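Local coordinates for putative GH105 family protein (Salmonella enterica subsp. enterica serovar Paratyphi A, PDB 3QWT), which is of unknown function but, as a putative member of glycoside hydrolase family 105, probably cleaves sugar chains that end in an unsaturated uronic acid, at residues Val202-Trp213 / Val263-Cys274. Numbering follows the deposited sequence.
Sequences VQNLMDKETGLW and VLNAQIAALAKC
G211 lies against A266 with CA atoms 4.6 Å apart, where the turn that follows helix 188-205 meets the flank of helix 255-272. The close approach depends on G211, whose positive phi (90°) suits glycine; with no side chain in the way, its CA comes within 3.6 Å of A266 O. The G211 carbonyl oxygen receives a CA-H...O contact from Q267 CA at 3.3 Å. A water bridges the segments, donating to G211 O and V263 O (2.6 Å from the water oxygen) while accepting the indole N-H of W213 at its ring edge. V263 CG1 also lies at that edge, 3.8 Å from W213 CZ2, and L205 C and M206 CA lie over the rim of one ring face. Beyond the glycine, L212 rests on the methyl of A270, with CG 3.6 Å from A270 CB; one branch, CD2, reaches L271 CG and the other, CD1, reaches C274 SG. Beside the glycine, the extended M206, a selenomethionine with CG anti to its own nitrogen (chi1 178°), brings CE to A266 CB. The turn is braced internally: D207 O accepts from both T210 N and G211 N, and T210 OG1 bonds D207 OD2 while taking L212 N in an ST turn. Q267 turns its amide to T238 and N234 of helix 231-248, and D207 also pairs with R229. Here the turn after helix 188-205 packs on helix 255-272, with helix 231-248 between them in the chain, within the alpha/alpha toroid of this putative GH105 protein.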
ATOM      1  N   VAL A 202      27.987   6.855  20.511  1.00 27.94           N
ATOM      2  CA  VAL A 202      28.835   5.686  20.358  1.00 30.39           C
ATOM      3  C   VAL A 202      30.178   6.100  19.771  1.00 34.28           C
ATOM      4  O   VAL A 202      31.218   5.810  20.354  1.00 28.56           O
ATOM      5  CB  VAL A 202      28.179   4.588  19.488  1.00 25.01           C
ATOM      6  CG1 VAL A 202      29.194   3.485  19.124  1.00 23.74           C
ATOM      7  CG2 VAL A 202      27.006   3.980  20.218  1.00 30.56           C
ATOM      8  N   GLN A 203      30.155   6.799  18.639  1.00 34.00           N
ATOM      9  CA  GLN A 203      31.385   7.285  18.010  1.00 33.06           C
ATOM     10  C   GLN A 203      32.355   7.936  19.011  1.00 38.25           C
ATOM     11  O   GLN A 203      33.558   7.698  18.966  1.00 38.75           O
ATOM     12  CB  GLN A 203      31.051   8.279  16.897  1.00 31.05           C
ATOM     13  CG  GLN A 203      32.268   8.896  16.202  1.00 32.92           C
ATOM     14  CD  GLN A 203      31.871   9.698  14.958  1.00 37.13           C
ATOM     15  OE1 GLN A 203      31.175   9.187  14.067  1.00 37.38           O
ATOM     16  NE2 GLN A 203      32.301  10.961  14.899  1.00 30.31           N
ATOM     17  N   ASN A 204      31.822   8.744  19.920  1.00 35.78           N
ATOM     18  CA  ASN A 204      32.644   9.606  20.761  1.00 37.44           C
ATOM     19  C   ASN A 204      32.958   9.047  22.143  1.00 34.69           C
ATOM     20  O   ASN A 204      33.933   9.460  22.772  1.00 34.86           O
ATOM     21  CB  ASN A 204      31.998  10.996  20.918  1.00 40.39           C
ATOM     22  CG  ASN A 204      32.106  11.848  19.660  1.00 45.72           C
ATOM     23  OD1 ASN A 204      32.986  11.644  18.817  1.00 39.28           O
ATOM     24  ND2 ASN A 204      31.210  12.825  19.536  1.00 49.73           N
ATOM     25  N   LEU A 205      32.141   8.115  22.619  1.00 33.91           N
ATOM     26  CA  LEU A 205      32.245   7.693  24.014  1.00 36.08           C
ATOM     27  C   LEU A 205      32.637   6.228  24.198  1.00 37.46           C
ATOM     28  O   LEU A 205      33.282   5.884  25.183  1.00 43.13           O
ATOM     29  CB  LEU A 205      30.956   8.008  24.764  1.00 27.38           C
ATOM     30  CG  LEU A 205      30.673   9.510  24.868  1.00 36.80           C
ATOM     31  CD1 LEU A 205      29.192   9.788  25.156  1.00 36.46           C
ATOM     32  CD2 LEU A 205      31.568  10.185  25.926  1.00 35.98           C
HETATM   33  N   MSE A 206      32.256   5.368  23.258  1.00 31.97           N
HETATM   34  CA  MSE A 206      32.630   3.971  23.360  1.00 33.31           C
HETATM   35  C   MSE A 206      34.150   3.802  23.261  1.00 32.16           C
HETATM   36  O   MSE A 206      34.824   4.453  22.463  1.00 37.64           O
HETATM   37  CB  MSE A 206      31.944   3.136  22.282  1.00 41.31           C
HETATM   38  CG  MSE A 206      32.352   1.661  22.319  1.00 47.24           C
HETATM   39 SE   MSE A 206      31.805   0.624  20.740  0.57 41.35          SE
HETATM   40  CE  MSE A 206      32.817  -0.986  21.223  1.00 41.92           C
ATOM     41  N   ASP A 207      34.680   2.906  24.073  1.00 34.48           N
ATOM     42  CA  ASP A 207      36.099   2.579  24.023  1.00 32.01           C
ATOM     43  C   ASP A 207      36.256   1.248  23.312  1.00 35.55           C
ATOM     44  O   ASP A 207      36.084   0.197  23.926  1.00 33.03           O
ATOM     45  CB  ASP A 207      36.641   2.454  25.433  1.00 38.25           C
ATOM     46  CG  ASP A 207      38.077   1.994  25.459  1.00 40.41           C
ATOM     47  OD1 ASP A 207      38.804   2.309  24.500  1.00 44.19           O
ATOM     48  OD2 ASP A 207      38.465   1.326  26.436  1.00 43.08           O
ATOM     49  N   LYS A 208      36.551   1.283  22.018  1.00 32.39           N
ATOM     50  CA  LYS A 208      36.684   0.044  21.264  1.00 33.43           C
ATOM     51  C   LYS A 208      37.720  -0.881  21.931  1.00 41.72           C
ATOM     52  O   LYS A 208      37.648  -2.095  21.792  1.00 42.19           O
ATOM     53  CB  LYS A 208      37.091   0.342  19.827  1.00 32.96           C
ATOM     54  CG  LYS A 208      38.419   1.073  19.749  1.00 43.91           C
ATOM     55  CD  LYS A 208      38.738   1.516  18.331  1.00 47.18           C
ATOM     56  CE  LYS A 208      39.785   2.606  18.357  1.00 42.22           C
ATOM     57  NZ  LYS A 208      40.412   2.752  17.042  1.00 44.88           N
ATOM     58  N   GLU A 209      38.660  -0.307  22.679  1.00 43.38           N
ATOM     59  CA  GLU A 209      39.701  -1.105  23.321  1.00 49.71           C
ATOM     60  C   GLU A 209      39.170  -2.111  24.347  1.00 47.28           C
ATOM     61  O   GLU A 209      39.733  -3.204  24.498  1.00 39.16           O
ATOM     62  CB  GLU A 209      40.781  -0.217  23.941  1.00 59.99           C
ATOM     63  CG  GLU A 209      41.769   0.335  22.918  1.00 72.86           C
ATOM     64  CD  GLU A 209      43.054   0.842  23.553  1.00 82.64           C
ATOM     65  OE1 GLU A 209      43.812   1.558  22.855  1.00 85.30           O
ATOM     66  OE2 GLU A 209      43.304   0.520  24.743  1.00 80.97           O
ATOM     67  N   THR A 210      38.078  -1.762  25.025  1.00 35.33           N
ATOM     68  CA  THR A 210      37.591  -2.577  26.136  1.00 33.83           C
ATOM     69  C   THR A 210      36.135  -2.989  26.015  1.00 35.07           C
ATOM     70  O   THR A 210      35.699  -3.912  26.684  1.00 38.65           O
ATOM     71  CB  THR A 210      37.736  -1.835  27.477  1.00 36.92           C
ATOM     72  OG1 THR A 210      36.869  -0.692  27.486  1.00 44.78           O
ATOM     73  CG2 THR A 210      39.156  -1.374  27.674  1.00 40.82           C
ATOM     74  N   GLY A 211      35.371  -2.298  25.179  1.00 41.51           N
ATOM     75  CA  GLY A 211      33.951  -2.573  25.077  1.00 40.34           C
ATOM     76  C   GLY A 211      33.155  -1.732  26.056  1.00 39.85           C
ATOM     77  O   GLY A 211      31.941  -1.549  25.907  1.00 36.70           O
ATOM     78  N   LEU A 212      33.841  -1.206  27.063  1.00 34.41           N
ATOM     79  CA  LEU A 212      33.196  -0.304  28.006  1.00 37.53           C
ATOM     80  C   LEU A 212      33.201   1.119  27.431  1.00 40.25           C
ATOM     81  O   LEU A 212      33.771   1.354  26.363  1.00 41.88           O
ATOM     82  CB  LEU A 212      33.899  -0.364  29.371  1.00 33.63           C
ATOM     83  CG  LEU A 212      33.908  -1.770  29.982  1.00 38.92           C
ATOM     84  CD1 LEU A 212      34.879  -1.895  31.180  1.00 41.98           C
ATOM     85  CD2 LEU A 212      32.493  -2.218  30.365  1.00 29.51           C
ATOM     86  N   TRP A 213      32.590   2.064  28.143  1.00 35.77           N
ATOM     87  CA  TRP A 213      32.469   3.438  27.657  1.00 40.76           C
ATOM     88  C   TRP A 213      33.199   4.474  28.514  1.00 41.97           C
ATOM     89  O   TRP A 213      33.325   4.321  29.728  1.00 37.74           O
ATOM     90  CB  TRP A 213      30.998   3.842  27.605  1.00 37.42           C
ATOM     91  CG  TRP A 213      30.241   3.295  26.442  1.00 31.45           C
ATOM     92  CD1 TRP A 213      30.241   2.015  25.988  1.00 33.51           C
ATOM     93  CD2 TRP A 213      29.325   4.019  25.614  1.00 28.95           C
ATOM     94  NE1 TRP A 213      29.393   1.897  24.901  1.00 33.73           N
ATOM     95  CE2 TRP A 213      28.819   3.113  24.658  1.00 27.69           C
ATOM     96  CE3 TRP A 213      28.898   5.352  25.578  1.00 31.66           C
ATOM     97  CZ2 TRP A 213      27.898   3.498  23.678  1.00 34.89           C
ATOM     98  CZ3 TRP A 213      27.983   5.736  24.611  1.00 31.13           C
ATOM     99  CH2 TRP A 213      27.496   4.809  23.663  1.00 33.21           C
ATOM    100  N   VAL A 263      27.028  -3.123  20.060  1.00 34.84           N
ATOM    101  CA  VAL A 263      27.547  -2.228  21.093  1.00 30.00           C
ATOM    102  C   VAL A 263      27.201  -2.741  22.489  1.00 31.52           C
ATOM    103  O   VAL A 263      28.048  -2.756  23.399  1.00 26.99           O
ATOM    104  CB  VAL A 263      26.984  -0.817  20.925  1.00 27.94           C
ATOM    105  CG1 VAL A 263      27.298   0.058  22.179  1.00 18.69           C
ATOM    106  CG2 VAL A 263      27.508  -0.209  19.621  1.00 22.71           C
ATOM    107  N   LEU A 264      25.953  -3.176  22.648  1.00 29.30           N
ATOM    108  CA  LEU A 264      25.508  -3.741  23.909  1.00 29.72           C
ATOM    109  C   LEU A 264      26.357  -4.966  24.266  1.00 34.08           C
ATOM    110  O   LEU A 264      26.843  -5.101  25.394  1.00 36.61           O
ATOM    111  CB  LEU A 264      24.032  -4.124  23.845  1.00 27.50           C
ATOM    112  CG  LEU A 264      23.493  -4.711  25.159  1.00 32.28           C
ATOM    113  CD1 LEU A 264      23.526  -3.666  26.253  1.00 36.88           C
ATOM    114  CD2 LEU A 264      22.082  -5.239  24.977  1.00 36.93           C
ATOM    115  N   ASN A 265      26.535  -5.852  23.297  1.00 32.83           N
ATOM    116  CA  ASN A 265      27.313  -7.068  23.522  1.00 38.87           C
ATOM    117  C   ASN A 265      28.745  -6.801  23.957  1.00 33.52           C
ATOM    118  O   ASN A 265      29.210  -7.345  24.953  1.00 43.47           O
ATOM    119  CB  ASN A 265      27.296  -7.954  22.278  1.00 43.60           C
ATOM    120  CG  ASN A 265      26.351  -9.114  22.420  1.00 43.61           C
ATOM    121  OD1 ASN A 265      26.745 -10.195  22.850  1.00 35.71           O
ATOM    122  ND2 ASN A 265      25.081  -8.892  22.082  1.00 45.55           N
ATOM    123  N   ALA A 266      29.441  -5.961  23.205  1.00 34.22           N
ATOM    124  CA  ALA A 266      30.801  -5.608  23.542  1.00 37.77           C
ATOM    125  C   ALA A 266      30.851  -5.116  24.990  1.00 41.69           C
ATOM    126  O   ALA A 266      31.785  -5.432  25.722  1.00 39.30           O
ATOM    127  CB  ALA A 266      31.324  -4.550  22.593  1.00 31.83           C
ATOM    128  N   GLN A 267      29.840  -4.354  25.408  1.00 38.03           N
ATOM    129  CA  GLN A 267      29.821  -3.873  26.788  1.00 38.63           C
ATOM    130  C   GLN A 267      29.570  -5.001  27.781  1.00 39.20           C
ATOM    131  O   GLN A 267      30.283  -5.140  28.757  1.00 37.48           O
ATOM    132  CB  GLN A 267      28.796  -2.760  27.025  1.00 33.68           C
ATOM    133  CG  GLN A 267      28.978  -2.116  28.412  1.00 32.72           C
ATOM    134  CD  GLN A 267      27.813  -1.245  28.835  1.00 41.05           C
ATOM    135  OE1 GLN A 267      26.661  -1.687  28.847  1.00 44.80           O
ATOM    136  NE2 GLN A 267      28.107   0.001  29.193  1.00 37.01           N
ATOM    137  N   ILE A 268      28.537  -5.791  27.538  1.00 41.52           N
ATOM    138  CA  ILE A 268      28.155  -6.833  28.473  1.00 33.91           C
ATOM    139  C   ILE A 268      29.315  -7.834  28.648  1.00 33.42           C
ATOM    140  O   ILE A 268      29.645  -8.233  29.766  1.00 29.74           O
ATOM    141  CB  ILE A 268      26.809  -7.463  28.048  1.00 34.98           C
ATOM    142  CG1 ILE A 268      25.672  -6.430  28.228  1.00 34.38           C
ATOM    143  CG2 ILE A 268      26.512  -8.705  28.818  1.00 38.99           C
ATOM    144  CD1 ILE A 268      24.231  -6.995  28.130  1.00 25.50           C
ATOM    145  N   ALA A 269      29.985  -8.184  27.559  1.00 31.45           N
ATOM    146  CA  ALA A 269      31.154  -9.060  27.661  1.00 35.37           C
ATOM    147  C   ALA A 269      32.230  -8.446  28.549  1.00 39.69           C
ATOM    148  O   ALA A 269      32.834  -9.139  29.379  1.00 39.16           O
ATOM    149  CB  ALA A 269      31.724  -9.398  26.262  1.00 39.41           C
ATOM    150  N   ALA A 270      32.479  -7.149  28.383  1.00 40.48           N
ATOM    151  CA  ALA A 270      33.516  -6.490  29.182  1.00 41.78           C
ATOM    152  C   ALA A 270      33.117  -6.380  30.658  1.00 47.65           C
ATOM    153  O   ALA A 270      33.972  -6.403  31.562  1.00 51.03           O
ATOM    154  CB  ALA A 270      33.851  -5.142  28.615  1.00 39.96           C
ATOM    155  N   LEU A 271      31.816  -6.270  30.892  1.00 45.47           N
ATOM    156  CA  LEU A 271      31.290  -6.151  32.245  1.00 45.06           C
ATOM    157  C   LEU A 271      31.375  -7.493  32.943  1.00 49.23           C
ATOM    158  O   LEU A 271      31.621  -7.568  34.144  1.00 47.09           O
ATOM    159  CB  LEU A 271      29.834  -5.680  32.214  1.00 40.58           C
ATOM    160  CG  LEU A 271      29.613  -4.190  31.951  1.00 40.48           C
ATOM    161  CD1 LEU A 271      28.194  -3.930  31.477  1.00 33.83           C
ATOM    162  CD2 LEU A 271      29.921  -3.372  33.214  1.00 42.03           C
ATOM    163  N   ALA A 272      31.166  -8.561  32.183  1.00 50.69           N
ATOM    164  CA  ALA A 272      31.217  -9.889  32.757  1.00 46.17           C
ATOM    165  C   ALA A 272      32.566 -10.075  33.446  1.00 45.29           C
ATOM    166  O   ALA A 272      32.630 -10.580  34.574  1.00 48.73           O
ATOM    167  CB  ALA A 272      31.012 -10.930  31.690  1.00 43.37           C
ATOM    168  N   LYS A 273      33.626  -9.627  32.770  1.00 34.30           N
ATOM    169  CA  LYS A 273      35.005  -9.847  33.209  1.00 45.95           C
ATOM    170  C   LYS A 273      35.437  -8.864  34.289  1.00 51.53           C
ATOM    171  O   LYS A 273      36.547  -8.945  34.820  1.00 56.27           O
ATOM    172  CB  LYS A 273      35.948  -9.730  32.011  1.00 45.83           C
ATOM    173  CG  LYS A 273      35.701 -10.778  30.934  1.00 58.62           C
ATOM    174  CD  LYS A 273      36.406 -10.429  29.614  1.00 63.59           C
ATOM    175  CE  LYS A 273      37.821  -9.898  29.844  1.00 65.03           C
ATOM    176  NZ  LYS A 273      38.643 -10.772  30.741  1.00 61.86           N
ATOM    177  N   CYS A 274      34.536  -7.946  34.601  1.00 49.19           N
ATOM    178  CA  CYS A 274      34.818  -6.789  35.419  1.00 49.08           C
ATOM    179  C   CYS A 274      34.141  -6.945  36.768  1.00 45.22           C
ATOM    180  O   CYS A 274      34.408  -6.187  37.694  1.00 37.39           O
ATOM    181  CB  CYS A 274      34.207  -5.552  34.726  1.00 45.75           C
ATOM    182  SG  CYS A 274      35.403  -4.316  34.219  1.00 76.38           S
TER
HETATM  183  O   HOH W   1      29.809  -0.953  24.112  1.00 32.55           O